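Local coordinates for CBIX (Paracoccus pantotrophus, PDB 4CCS), which probably catalyses the last step of siroheme biosynthesis, the insertion of ferrous iron into sirohydrochlorin, as a chelatase of the CbiX family, at residues S94-P99 and A220-A225. Sequence-based numbering, arbitrary orientation.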
ATOM      1  N   SER A  94      -3.304  -1.527  -7.036  1.00 20.08           N
ATOM      2  CA  SER A  94      -3.420  -1.956  -8.436  0.50 20.24           C
ATOM      3  C   SER A  94      -2.402  -1.262  -9.339  1.00 23.55           C
ATOM      4  O   SER A  94      -2.452  -1.412 -10.562  1.00 24.39           O
ATOM      5  CB  SER A  94      -4.841  -1.727  -8.945  0.50 23.69           C
ATOM      6  OG  SER A  94      -5.114  -0.342  -9.062  0.50 31.47           O
ATOM      7  N   ASP A  95      -1.461  -0.505  -8.748  1.00 18.96           N
ATOM      8  CA  ASP A  95      -0.449   0.197  -9.526  1.00 18.56           C
ATOM      9  C   ASP A  95       0.408  -0.787 -10.347  1.00 22.38           C
ATOM     10  O   ASP A  95       0.869  -1.783  -9.789  1.00 20.12           O
ATOM     11  CB  ASP A  95       0.429   1.074  -8.631  1.00 20.07           C
ATOM     12  CG  ASP A  95       1.154   2.140  -9.419  1.00 26.25           C
ATOM     13  OD1 ASP A  95       2.040   1.779 -10.217  1.00 24.74           O
ATOM     14  OD2 ASP A  95       0.842   3.350  -9.217  1.00 26.19           O
ATOM     15  N   PRO A  96       0.585  -0.540 -11.677  1.00 22.03           N
ATOM     16  CA  PRO A  96       1.375  -1.462 -12.511  1.00 21.50           C
ATOM     17  C   PRO A  96       2.788  -1.716 -11.996  1.00 22.49           C
ATOM     18  O   PRO A  96       3.310  -2.794 -12.217  1.00 21.29           O
ATOM     19  CB  PRO A  96       1.387  -0.794 -13.904  1.00 23.92           C
ATOM     20  CG  PRO A  96       0.624   0.503 -13.757  1.00 29.12           C
ATOM     21  CD  PRO A  96      -0.204   0.389 -12.518  1.00 24.74           C
ATOM     22  N   GLY A  97       3.394  -0.741 -11.290  1.00 20.29           N
ATOM     23  CA  GLY A  97       4.760  -0.876 -10.776  1.00 19.57           C
ATOM     24  C   GLY A  97       4.894  -1.589  -9.434  1.00 21.53           C
ATOM     25  O   GLY A  97       6.020  -1.835  -9.007  1.00 20.01           O
ATOM     26  N   LEU A  98       3.777  -1.923  -8.764  1.00 17.56           N
ATOM     27  CA  LEU A  98       3.857  -2.539  -7.433  1.00 16.06           C
ATOM     28  C   LEU A  98       4.516  -3.950  -7.420  1.00 18.35           C
ATOM     29  O   LEU A  98       5.374  -4.157  -6.563  1.00 16.48           O
ATOM     30  CB  LEU A  98       2.496  -2.545  -6.703  1.00 16.08           C
ATOM     31  CG  LEU A  98       2.501  -2.984  -5.202  1.00 19.26           C
ATOM     32  CD1 LEU A  98       3.482  -2.159  -4.375  1.00 19.65           C
ATOM     33  CD2 LEU A  98       1.102  -2.905  -4.598  1.00 17.26           C
ATOM     34  N   PRO A  99       4.201  -4.886  -8.374  1.00 16.32           N
ATOM     35  CA  PRO A  99       4.874  -6.198  -8.313  1.00 16.64           C
ATOM     36  C   PRO A  99       6.388  -6.121  -8.484  1.00 19.10           C
ATOM     37  O   PRO A  99       7.103  -6.824  -7.767  1.00 18.92           O
ATOM     38  CB  PRO A  99       4.185  -7.017  -9.424  1.00 18.69           C
ATOM     39  CG  PRO A  99       2.836  -6.402  -9.540  1.00 22.00           C
ATOM     40  CD  PRO A  99       3.066  -4.927  -9.331  1.00 17.46           C
ATOM     41  N   ALA A 220       4.112   9.051  -9.368  1.00 19.07           N
ATOM     42  CA  ALA A 220       4.326  10.053 -10.418  1.00 20.06           C
ATOM     43  C   ALA A 220       3.996   9.492 -11.822  1.00 23.92           C
ATOM     44  O   ALA A 220       3.311  10.158 -12.605  1.00 22.20           O
ATOM     45  CB  ALA A 220       5.766  10.544 -10.376  1.00 20.86           C
ATOM     46  N   GLU A 221       4.442   8.245 -12.114  1.00 21.61           N
ATOM     47  CA  GLU A 221       4.193   7.622 -13.425  1.00 21.36           C
ATOM     48  C   GLU A 221       2.728   7.349 -13.642  1.00 25.53           C
ATOM     49  O   GLU A 221       2.245   7.552 -14.750  1.00 25.60           O
ATOM     50  CB  GLU A 221       5.066   6.367 -13.676  1.00 22.23           C
ATOM     51  CG  GLU A 221       6.566   6.648 -13.677  1.00 25.35           C
ATOM     52  CD  GLU A 221       7.105   7.678 -14.662  1.00 39.45           C
ATOM     53  OE1 GLU A 221       6.470   7.894 -15.716  1.00 26.84           O
ATOM     54  OE2 GLU A 221       8.182   8.252 -14.390  1.00 33.05           O
ATOM     55  N   SER A 222       1.994   6.979 -12.571  1.00 20.95           N
ATOM     56  CA  SER A 222       0.557   6.756 -12.636  1.00 21.25           C
ATOM     57  C   SER A 222      -0.229   8.063 -12.845  1.00 25.52           C
ATOM     58  O   SER A 222      -1.233   8.047 -13.550  1.00 25.66           O
ATOM     59  CB  SER A 222       0.073   5.987 -11.410  1.00 24.06           C
ATOM     60  OG  SER A 222       0.578   4.666 -11.502  1.00 27.79           O
ATOM     61  N   ILE A 223       0.241   9.186 -12.259  1.00 23.79           N
ATOM     62  CA  ILE A 223      -0.368  10.513 -12.435  1.00 24.70           C
ATOM     63  C   ILE A 223      -0.142  10.977 -13.904  1.00 30.50           C
ATOM     64  O   ILE A 223      -1.107  11.323 -14.592  1.00 30.21           O
ATOM     65  CB  ILE A 223       0.184  11.558 -11.416  1.00 27.36           C
ATOM     66  CG1 ILE A 223      -0.239  11.216  -9.953  1.00 27.35           C
ATOM     67  CG2 ILE A 223      -0.279  12.978 -11.794  1.00 28.64           C
ATOM     68  CD1 ILE A 223       0.616  11.909  -8.884  1.00 25.51           C
ATOM     69  N   LYS A 224       1.130  10.977 -14.354  1.00 28.78           N
ATOM     70  CA  LYS A 224       1.563  11.361 -15.712  1.00 29.55           C
ATOM     71  C   LYS A 224       0.766  10.627 -16.798  1.00 37.07           C
ATOM     72  O   LYS A 224       0.367  11.250 -17.779  1.00 37.37           O
ATOM     73  CB  LYS A 224       3.065  11.107 -15.899  1.00 31.45           C
ATOM     74  CG  LYS A 224       3.962  12.171 -15.278  1.00 40.77           C
ATOM     75  CD  LYS A 224       5.419  12.026 -15.714  1.00 49.63           C
ATOM     76  CE  LYS A 224       6.260  11.224 -14.750  1.00 62.24           C
ATOM     77  NZ  LYS A 224       7.692  11.211 -15.147  1.00 72.80           N
ATOM     78  N   ALA A 225       0.494   9.320 -16.591  1.00 35.90           N
ATOM     79  CA  ALA A 225      -0.276   8.469 -17.504  1.00 36.63           C
ATOM     80  C   ALA A 225      -1.750   8.874 -17.585  1.00 42.69           C
ATOM     81  O   ALA A 225      -2.393   8.627 -18.609  1.00 42.29           O
ATOM     82  CB  ALA A 225      -0.160   7.007 -17.081  1.00 37.32           C
TER
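Asp95, in the turn that leads into helix 98-113, lies beside Ser222 of helix 215-226, with their CA atoms 7.3 Å apart. The aspartate reaches the helix by the end of its side chain. The contact is small, burying 76 Å² in all. It rests on one hydrogen bond, donated by Ser222 OG to Asp95 OD2 at 2.7 Å. The hydroxyl does not lie in the plane of the carboxylate. It comes in from above, 42° out of that plane. Ser222 OG is anti to its own carbonyl carbon (chi1 -69°), which directs the hydroxyl off the helix at the aspartate. Beside this bond, Pro96 adds a loose contact, its CD 4.5 Å from Ser222 OG.

The two carboxylate oxygens divide the work. Asp95 OD1 uses its anti lone pair to accept from Gly97 N at 3.1 Å, nearly straight at 165°. Asp95 OD2 takes the serine and also shares a hydrogen bond with Tyr60 OH, near the end of strand 57-61. These bonds hold the buried carboxylate from both oxygens and probably fix its rotation. With an asparagine here, whose NH2 cannot accept, either Gly97 N or the Ser222 and Tyr60 hydroxyls would probably lose their acceptor.

Leu98 N bonds to Asp95 O at 3.1 Å, closing a type I beta turn. The capping bond to Gly97 N makes an overlapping Asx turn at the helix entry. The last helix follows the second parallel sheet but returns to the first, Ile223 packing on Val5 and Ile7, consistent with a two-domain chelatase fold.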